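Local coordinates for protein transcriptional regulator, ROK family (Vibrio cholerae O1 biovar eltor, PDB 1Z05) that probably binds DNA as a transcriptional regulator of carbohydrate metabolism, a zinc-containing member of the ROK family homologous to E. coli Mlc, at residues I36-I48 and S63-L77. Sequence-based numbering, arbitrary orientation.
With SO4 (sulfate ion), chain G.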
ATOM      1  N   ILE A  36     -10.179   5.011 -20.339  1.00 75.87           N
ATOM      2  CA  ILE A  36     -11.347   5.879 -20.212  1.00 73.92           C
ATOM      3  C   ILE A  36     -12.615   5.043 -20.007  1.00 71.75           C
ATOM      4  O   ILE A  36     -13.206   5.041 -18.917  1.00 71.54           O
ATOM      5  CB  ILE A  36     -11.499   6.751 -21.494  1.00 74.35           C
ATOM      6  CG1 ILE A  36     -10.169   7.435 -21.834  1.00 74.93           C
ATOM      7  CG2 ILE A  36     -12.626   7.770 -21.346  1.00 74.92           C
ATOM      8  CD1 ILE A  36      -9.863   7.489 -23.313  1.00 76.13           C
ATOM      9  N   LYS A  37     -13.006   4.331 -21.062  1.00 68.57           N
ATOM     10  CA  LYS A  37     -14.203   3.498 -21.071  1.00 65.68           C
ATOM     11  C   LYS A  37     -14.086   2.364 -20.060  1.00 62.46           C
ATOM     12  O   LYS A  37     -15.047   2.058 -19.351  1.00 61.88           O
ATOM     13  CB  LYS A  37     -14.431   2.914 -22.470  1.00 66.14           C
ATOM     14  CG  LYS A  37     -14.783   3.934 -23.552  1.00 67.02           C
ATOM     15  CD  LYS A  37     -14.848   3.284 -24.933  1.00 66.60           C
ATOM     16  CE  LYS A  37     -16.061   2.368 -25.080  1.00 67.35           C
ATOM     17  NZ  LYS A  37     -15.995   1.563 -26.332  1.00 67.64           N
ATOM     18  N   GLN A  38     -12.896   1.766 -20.004  1.00 58.53           N
ATOM     19  CA  GLN A  38     -12.598   0.613 -19.157  1.00 54.21           C
ATOM     20  C   GLN A  38     -13.088   0.795 -17.719  1.00 51.24           C
ATOM     21  O   GLN A  38     -13.875  -0.012 -17.226  1.00 49.02           O
ATOM     22  CB  GLN A  38     -11.095   0.332 -19.177  1.00 54.77           C
ATOM     23  CG  GLN A  38     -10.684  -0.997 -18.586  1.00 53.35           C
ATOM     24  CD  GLN A  38      -9.178  -1.170 -18.509  1.00 55.28           C
ATOM     25  OE1 GLN A  38      -8.626  -1.423 -17.434  1.00 56.81           O
ATOM     26  NE2 GLN A  38      -8.501  -1.033 -19.647  1.00 54.84           N
ATOM     27  N   ILE A  39     -12.631   1.863 -17.065  1.00 47.12           N
ATOM     28  CA  ILE A  39     -12.981   2.136 -15.668  1.00 44.62           C
ATOM     29  C   ILE A  39     -14.497   2.231 -15.433  1.00 42.18           C
ATOM     30  O   ILE A  39     -15.034   1.605 -14.515  1.00 41.44           O
ATOM     31  CB  ILE A  39     -12.221   3.390 -15.132  1.00 44.84           C
ATOM     32  CG1 ILE A  39     -10.780   3.014 -14.747  1.00 45.56           C
ATOM     33  CG2 ILE A  39     -12.949   4.047 -13.957  1.00 45.51           C
ATOM     34  CD1 ILE A  39     -10.648   1.708 -13.943  1.00 49.68           C
ATOM     35  N   ASN A  40     -15.183   2.987 -16.281  1.00 39.88           N
ATOM     36  CA  ASN A  40     -16.620   3.181 -16.129  1.00 38.42           C
ATOM     37  C   ASN A  40     -17.413   1.916 -16.416  1.00 37.70           C
ATOM     38  O   ASN A  40     -18.396   1.626 -15.735  1.00 35.08           O
ATOM     39  CB  ASN A  40     -17.100   4.338 -17.000  1.00 38.89           C
ATOM     40  CG  ASN A  40     -16.757   5.686 -16.410  1.00 38.88           C
ATOM     41  OD1 ASN A  40     -16.526   5.814 -15.206  1.00 38.99           O
ATOM     42  ND2 ASN A  40     -16.732   6.704 -17.254  1.00 39.28           N
ATOM     43  N   ALA A  41     -16.965   1.161 -17.417  1.00 37.64           N
ATOM     44  CA  ALA A  41     -17.573  -0.125 -17.736  1.00 38.21           C
ATOM     45  C   ALA A  41     -17.481  -1.074 -16.545  1.00 37.95           C
ATOM     46  O   ALA A  41     -18.458  -1.730 -16.207  1.00 37.02           O
ATOM     47  CB  ALA A  41     -16.929  -0.735 -18.974  1.00 39.09           C
ATOM     48  N   GLY A  42     -16.316  -1.124 -15.895  1.00 37.71           N
ATOM     49  CA  GLY A  42     -16.157  -1.940 -14.683  1.00 37.44           C
ATOM     50  C   GLY A  42     -17.033  -1.490 -13.521  1.00 36.49           C
ATOM     51  O   GLY A  42     -17.658  -2.309 -12.860  1.00 37.40           O
ATOM     52  N   ARG A  43     -17.084  -0.183 -13.277  1.00 36.50           N
ATOM     53  CA  ARG A  43     -17.936   0.379 -12.223  1.00 37.00           C
ATOM     54  C   ARG A  43     -19.412   0.009 -12.418  1.00 37.23           C
ATOM     55  O   ARG A  43     -20.087  -0.401 -11.472  1.00 37.01           O
ATOM     56  CB  ARG A  43     -17.775   1.896 -12.154  1.00 36.26           C
ATOM     57  CG  ARG A  43     -16.426   2.330 -11.589  1.00 37.94           C
ATOM     58  CD  ARG A  43     -16.302   3.855 -11.471  1.00 40.25           C
ATOM     59  NE  ARG A  43     -17.138   4.387 -10.392  1.00 48.13           N
ATOM     60  CZ  ARG A  43     -18.105   5.289 -10.548  1.00 50.90           C
ATOM     61  NH1 ARG A  43     -18.367   5.806 -11.745  1.00 52.25           N
ATOM     62  NH2 ARG A  43     -18.801   5.694  -9.492  1.00 50.67           N
ATOM     63  N   VAL A  44     -19.898   0.154 -13.649  1.00 36.74           N
ATOM     64  CA  VAL A  44     -21.287  -0.181 -13.982  1.00 37.37           C
ATOM     65  C   VAL A  44     -21.549  -1.685 -13.850  1.00 36.44           C
ATOM     66  O   VAL A  44     -22.554  -2.098 -13.276  1.00 36.68           O
ATOM     67  CB  VAL A  44     -21.672   0.330 -15.388  1.00 37.77           C
ATOM     68  CG1 VAL A  44     -23.002  -0.285 -15.864  1.00 38.82           C
ATOM     69  CG2 VAL A  44     -21.774   1.847 -15.377  1.00 37.19           C
ATOM     70  N   TYR A  45     -20.632  -2.493 -14.371  1.00 35.89           N
ATOM     71  CA  TYR A  45     -20.761  -3.950 -14.293  1.00 35.42           C
ATOM     72  C   TYR A  45     -20.782  -4.465 -12.846  1.00 35.01           C
ATOM     73  O   TYR A  45     -21.559  -5.381 -12.505  1.00 35.44           O
ATOM     74  CB  TYR A  45     -19.626  -4.603 -15.079  1.00 36.17           C
ATOM     75  CG  TYR A  45     -19.681  -6.099 -15.069  1.00 36.09           C
ATOM     76  CD1 TYR A  45     -20.430  -6.792 -16.030  1.00 37.32           C
ATOM     77  CD2 TYR A  45     -18.993  -6.836 -14.099  1.00 35.97           C
ATOM     78  CE1 TYR A  45     -20.484  -8.191 -16.027  1.00 38.12           C
ATOM     79  CE2 TYR A  45     -19.053  -8.237 -14.086  1.00 36.72           C
ATOM     80  CZ  TYR A  45     -19.800  -8.901 -15.049  1.00 36.96           C
ATOM     81  OH  TYR A  45     -19.846 -10.277 -15.060  1.00 39.08           O
ATOM     82  N   LYS A  46     -19.926  -3.891 -12.001  1.00 35.40           N
ATOM     83  CA  LYS A  46     -19.905  -4.235 -10.567  1.00 35.05           C
ATOM     84  C   LYS A  46     -21.234  -3.905  -9.876  1.00 35.46           C
ATOM     85  O   LYS A  46     -21.734  -4.697  -9.069  1.00 34.65           O
ATOM     86  CB  LYS A  46     -18.731  -3.558  -9.849  1.00 33.93           C
ATOM     87  CG  LYS A  46     -18.575  -3.982  -8.388  1.00 36.26           C
ATOM     88  CD  LYS A  46     -17.468  -3.206  -7.691  1.00 36.08           C
ATOM     89  CE  LYS A  46     -17.339  -3.606  -6.232  1.00 35.10           C
ATOM     90  NZ  LYS A  46     -16.137  -2.946  -5.643  1.00 37.00           N
ATOM     91  N   LEU A  47     -21.807  -2.743 -10.194  1.00 35.32           N
ATOM     92  CA  LEU A  47     -23.131  -2.389  -9.672  1.00 36.99           C
ATOM     93  C   LEU A  47     -24.207  -3.403 -10.081  1.00 37.53           C
ATOM     94  O   LEU A  47     -24.995  -3.856  -9.247  1.00 38.17           O
ATOM     95  CB  LEU A  47     -23.530  -0.975 -10.110  1.00 36.47           C
ATOM     96  CG  LEU A  47     -22.915   0.182  -9.317  1.00 38.28           C
ATOM     97  CD1 LEU A  47     -23.234   1.519  -9.986  1.00 40.31           C
ATOM     98  CD2 LEU A  47     -23.379   0.181  -7.860  1.00 37.88           C
ATOM     99  N   ILE A  48     -24.219  -3.763 -11.363  1.00 37.52           N
ATOM    100  CA  ILE A  48     -25.164  -4.753 -11.890  1.00 37.14           C
ATOM    101  C   ILE A  48     -24.966  -6.133 -11.240  1.00 39.00           C
ATOM    102  O   ILE A  48     -25.940  -6.807 -10.866  1.00 39.83           O
ATOM    103  CB  ILE A  48     -25.054  -4.858 -13.431  1.00 37.12           C
ATOM    104  CG1 ILE A  48     -25.432  -3.527 -14.075  1.00 35.13           C
ATOM    105  CG2 ILE A  48     -25.968  -5.946 -13.971  1.00 37.45           C
ATOM    106  CD1 ILE A  48     -25.034  -3.402 -15.524  1.00 39.03           C
ATOM    107  N   SER A  63     -23.747   5.324  -9.788  1.00 39.93           N
ATOM    108  CA  SER A  63     -22.422   5.511 -10.396  1.00 40.19           C
ATOM    109  C   SER A  63     -22.023   6.978 -10.541  1.00 40.91           C
ATOM    110  O   SER A  63     -20.843   7.280 -10.745  1.00 41.16           O
ATOM    111  CB  SER A  63     -22.377   4.862 -11.779  1.00 40.32           C
ATOM    112  OG  SER A  63     -23.213   5.573 -12.685  1.00 40.22           O
ATOM    113  N   GLU A  64     -23.015   7.868 -10.449  1.00 40.12           N
ATOM    114  CA  GLU A  64     -22.868   9.303 -10.722  1.00 41.15           C
ATOM    115  C   GLU A  64     -22.507   9.586 -12.185  1.00 40.93           C
ATOM    116  O   GLU A  64     -21.839  10.579 -12.485  1.00 40.62           O
ATOM    117  CB  GLU A  64     -21.848   9.960  -9.782  1.00 41.83           C
ATOM    118  CG  GLU A  64     -22.062   9.671  -8.306  1.00 44.74           C
ATOM    119  CD  GLU A  64     -20.819   9.949  -7.477  1.00 47.38           C
ATOM    120  OE1 GLU A  64     -19.823   9.199  -7.613  1.00 49.09           O
ATOM    121  OE2 GLU A  64     -20.849  10.910  -6.685  1.00 45.57           O
ATOM    122  N   LEU A  65     -22.945   8.709 -13.088  1.00 40.20           N
ATOM    123  CA  LEU A  65     -22.726   8.900 -14.520  1.00 39.50           C
ATOM    124  C   LEU A  65     -24.020   9.325 -15.209  1.00 39.75           C
ATOM    125  O   LEU A  65     -25.100   8.862 -14.843  1.00 39.08           O
ATOM    126  CB  LEU A  65     -22.183   7.619 -15.167  1.00 39.37           C
ATOM    127  CG  LEU A  65     -20.797   7.108 -14.748  1.00 39.15           C
ATOM    128  CD1 LEU A  65     -20.652   5.651 -15.121  1.00 42.61           C
ATOM    129  CD2 LEU A  65     -19.660   7.936 -15.357  1.00 40.28           C
ATOM    130  N   ALA A  66     -23.894  10.197 -16.207  1.00 39.06           N
ATOM    131  CA  ALA A  66     -25.027  10.679 -16.997  1.00 39.33           C
ATOM    132  C   ALA A  66     -25.703   9.548 -17.781  1.00 39.65           C
ATOM    133  O   ALA A  66     -25.037   8.584 -18.175  1.00 40.08           O
ATOM    134  CB  ALA A  66     -24.571  11.804 -17.946  1.00 39.02           C
ATOM    135  N   PRO A  67     -27.033   9.644 -17.989  1.00 40.32           N
ATOM    136  CA  PRO A  67     -27.777   8.622 -18.742  1.00 40.44           C
ATOM    137  C   PRO A  67     -27.163   8.263 -20.096  1.00 40.56           C
ATOM    138  O   PRO A  67     -27.148   7.090 -20.465  1.00 39.83           O
ATOM    139  CB  PRO A  67     -29.149   9.271 -18.933  1.00 40.59           C
ATOM    140  CG  PRO A  67     -29.298  10.109 -17.722  1.00 41.61           C
ATOM    141  CD  PRO A  67     -27.937  10.699 -17.494  1.00 40.01           C
ATOM    142  N   ALA A  68     -26.660   9.264 -20.816  1.00 40.19           N
ATOM    143  CA  ALA A  68     -25.965   9.043 -22.088  1.00 40.52           C
ATOM    144  C   ALA A  68     -24.780   8.083 -21.944  1.00 40.34           C
ATOM    145  O   ALA A  68     -24.570   7.214 -22.795  1.00 39.80           O
ATOM    146  CB  ALA A  68     -25.519  10.383 -22.702  1.00 40.31           C
ATOM    147  N   SER A  69     -24.017   8.240 -20.863  1.00 40.59           N
ATOM    148  CA  SER A  69     -22.879   7.374 -20.582  1.00 41.06           C
ATOM    149  C   SER A  69     -23.359   5.993 -20.183  1.00 40.06           C
ATOM    150  O   SER A  69     -22.808   4.995 -20.642  1.00 40.84           O
ATOM    151  CB  SER A  69     -22.000   7.956 -19.472  1.00 40.71           C
ATOM    152  OG  SER A  69     -21.564   9.260 -19.798  1.00 46.05           O
ATOM    153  N   ILE A  70     -24.378   5.939 -19.326  1.00 40.20           N
ATOM    154  CA  ILE A  70     -24.977   4.664 -18.901  1.00 40.03           C
ATOM    155  C   ILE A  70     -25.477   3.896 -20.127  1.00 39.81           C
ATOM    156  O   ILE A  70     -25.230   2.707 -20.259  1.00 40.81           O
ATOM    157  CB  ILE A  70     -26.123   4.868 -17.849  1.00 40.21           C
ATOM    158  CG1 ILE A  70     -25.577   5.427 -16.529  1.00 41.14           C
ATOM    159  CG2 ILE A  70     -26.904   3.562 -17.589  1.00 40.32           C
ATOM    160  CD1 ILE A  70     -24.470   4.609 -15.883  1.00 39.63           C
ATOM    161  N   THR A  71     -26.146   4.598 -21.037  1.00 39.99           N
ATOM    162  CA  THR A  71     -26.661   3.985 -22.266  1.00 40.08           C
ATOM    163  C   THR A  71     -25.545   3.353 -23.113  1.00 39.53           C
ATOM    164  O   THR A  71     -25.646   2.188 -23.496  1.00 38.90           O
ATOM    165  CB  THR A  71     -27.487   5.009 -23.070  1.00 40.42           C
ATOM    166  OG1 THR A  71     -28.649   5.352 -22.307  1.00 40.43           O
ATOM    167  CG2 THR A  71     -27.912   4.462 -24.439  1.00 40.83           C
ATOM    168  N   LYS A  72     -24.486   4.120 -23.374  1.00 38.51           N
ATOM    169  CA  LYS A  72     -23.342   3.646 -24.155  1.00 38.79           C
ATOM    170  C   LYS A  72     -22.654   2.438 -23.515  1.00 37.54           C
ATOM    171  O   LYS A  72     -22.355   1.469 -24.205  1.00 36.54           O
ATOM    172  CB  LYS A  72     -22.330   4.776 -24.401  1.00 39.09           C
ATOM    173  CG  LYS A  72     -22.794   5.804 -25.426  1.00 40.13           C
ATOM    174  CD  LYS A  72     -21.671   6.754 -25.866  1.00 41.92           C
ATOM    175  CE  LYS A  72     -21.368   7.799 -24.802  1.00 44.86           C
ATOM    176  NZ  LYS A  72     -20.645   8.979 -25.365  1.00 46.96           N
ATOM    177  N   ILE A  73     -22.424   2.495 -22.203  1.00 36.89           N
ATOM    178  CA  ILE A  73     -21.802   1.384 -21.480  1.00 37.61           C
ATOM    179  C   ILE A  73     -22.673   0.120 -21.493  1.00 38.53           C
ATOM    180  O   ILE A  73     -22.187  -0.966 -21.832  1.00 40.05           O
ATOM    181  CB  ILE A  73     -21.429   1.760 -20.016  1.00 36.86           C
ATOM    182  CG1 ILE A  73     -20.305   2.812 -20.006  1.00 40.00           C
ATOM    183  CG2 ILE A  73     -21.009   0.513 -19.237  1.00 34.34           C
ATOM    184  CD1 ILE A  73     -20.238   3.659 -18.735  1.00 40.01           C
ATOM    185  N   THR A  74     -23.945   0.256 -21.120  1.00 38.66           N
ATOM    186  CA  THR A  74     -24.833  -0.907 -21.087  1.00 39.21           C
ATOM    187  C   THR A  74     -25.043  -1.509 -22.470  1.00 39.39           C
ATOM    188  O   THR A  74     -25.152  -2.724 -22.598  1.00 40.32           O
ATOM    189  CB  THR A  74     -26.214  -0.601 -20.454  1.00 38.92           C
ATOM    190  OG1 THR A  74     -26.802   0.539 -21.089  1.00 39.86           O
ATOM    191  CG2 THR A  74     -26.088  -0.359 -18.953  1.00 38.97           C
ATOM    192  N   ARG A  75     -25.111  -0.666 -23.503  1.00 40.10           N
ATOM    193  CA  ARG A  75     -25.305  -1.169 -24.859  1.00 39.68           C
ATOM    194  C   ARG A  75     -24.143  -2.072 -25.298  1.00 38.98           C
ATOM    195  O   ARG A  75     -24.373  -3.142 -25.864  1.00 36.55           O
ATOM    196  CB  ARG A  75     -25.553  -0.018 -25.850  1.00 40.10           C
ATOM    197  CG  ARG A  75     -25.826  -0.415 -27.322  1.00 44.49           C
ATOM    198  CD  ARG A  75     -26.840  -1.566 -27.499  1.00 50.75           C
ATOM    199  NE  ARG A  75     -27.996  -1.484 -26.606  1.00 54.28           N
ATOM    200  CZ  ARG A  75     -28.878  -2.465 -26.425  1.00 57.40           C
ATOM    201  NH1 ARG A  75     -28.751  -3.614 -27.079  1.00 59.30           N
ATOM    202  NH2 ARG A  75     -29.893  -2.298 -25.590  1.00 56.40           N
ATOM    203  N   GLU A  76     -22.906  -1.632 -25.049  1.00 39.02           N
ATOM    204  CA  GLU A  76     -21.736  -2.466 -25.332  1.00 40.21           C
ATOM    205  C   GLU A  76     -21.773  -3.768 -24.514  1.00 39.09           C
ATOM    206  O   GLU A  76     -21.473  -4.839 -25.040  1.00 39.14           O
ATOM    207  CB  GLU A  76     -20.414  -1.714 -25.104  1.00 39.77           C
ATOM    208  CG  GLU A  76     -20.230  -0.488 -25.991  1.00 46.31           C
ATOM    209  CD  GLU A  76     -18.771  -0.173 -26.328  1.00 53.78           C
ATOM    210  OE1 GLU A  76     -17.861  -0.925 -25.902  1.00 56.37           O
ATOM    211  OE2 GLU A  76     -18.539   0.836 -27.034  1.00 55.27           O
ATOM    212  N   LEU A  77     -22.155  -3.678 -23.240  1.00 38.48           N
ATOM    213  CA  LEU A  77     -22.211  -4.875 -22.392  1.00 39.54           C
ATOM    214  C   LEU A  77     -23.335  -5.834 -22.796  1.00 39.49           C
ATOM    215  O   LEU A  77     -23.153  -7.052 -22.764  1.00 40.48           O
ATOM    216  CB  LEU A  77     -22.296  -4.510 -20.903  1.00 39.14           C
ATOM    217  CG  LEU A  77     -21.144  -3.741 -20.239  1.00 43.25           C
ATOM    218  CD1 LEU A  77     -21.475  -3.478 -18.777  1.00 42.20           C
ATOM    219  CD2 LEU A  77     -19.800  -4.454 -20.368  1.00 44.57           C
TER
HETATM  220  S   SO4 G 411     -30.069   1.589 -26.357  0.50 55.55           S
HETATM  221  O1  SO4 G 411     -30.807   0.848 -27.380  0.50 53.26           O
HETATM  222  O2  SO4 G 411     -30.107   3.012 -26.678  0.50 54.66           O
HETATM  223  O3  SO4 G 411     -30.669   1.341 -25.046  0.50 54.41           O
HETATM  224  O4  SO4 G 411     -28.674   1.159 -26.333  0.50 54.85           O
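Arg43 starts with CG anti to its carbonyl carbon and bends at chi3, which brings the edge of the guanidinium to the backbone carbonyl of Ser63, where helix 56-63 ends. Both terminal nitrogens grip that one oxygen, which lies close to the guanidinium plane: NH2 of Arg43 is 2.9 Å and NH1 of Arg43 3.1 Å from O of Ser63. NH1 comes in on a lone pair in the carbonyl plane, NH2 tilted from that plane, and neither bond is straight. Ser63 OG, turned back between its own N and carbonyl carbon (chi1 68°), accepts from Leu65 N in an ST turn and is also hydrogen-bonded to Leu59 O. Leu65 then leans CD1 against CG2 of Val44, and its CD2 lies 3.7 Å from ND2 of Asn40. Val44 is the apolar centre: CG2 also meets CD1 of Ile70 at 3.9 Å, while its CB faces CG2 of Ile73. That same Ile73 methyl rests 3.8 Å from CA of Ala41, where segments 36-48 and 67-77, their axes 81° apart in direction, have their nearest CA pair. Farther along, Lys37 NZ makes a salt bridge to Glu76 OE2 at 2.7 Å, on the syn side but somewhat out of the carboxylate plane. These look like the first and third helices of a winged helix-turn-helix domain, 67-79 probably for recognition. The apolar centre thus lies between two polar links: two donors on a helix-end carbonyl, and paired charges at a more exposed edge.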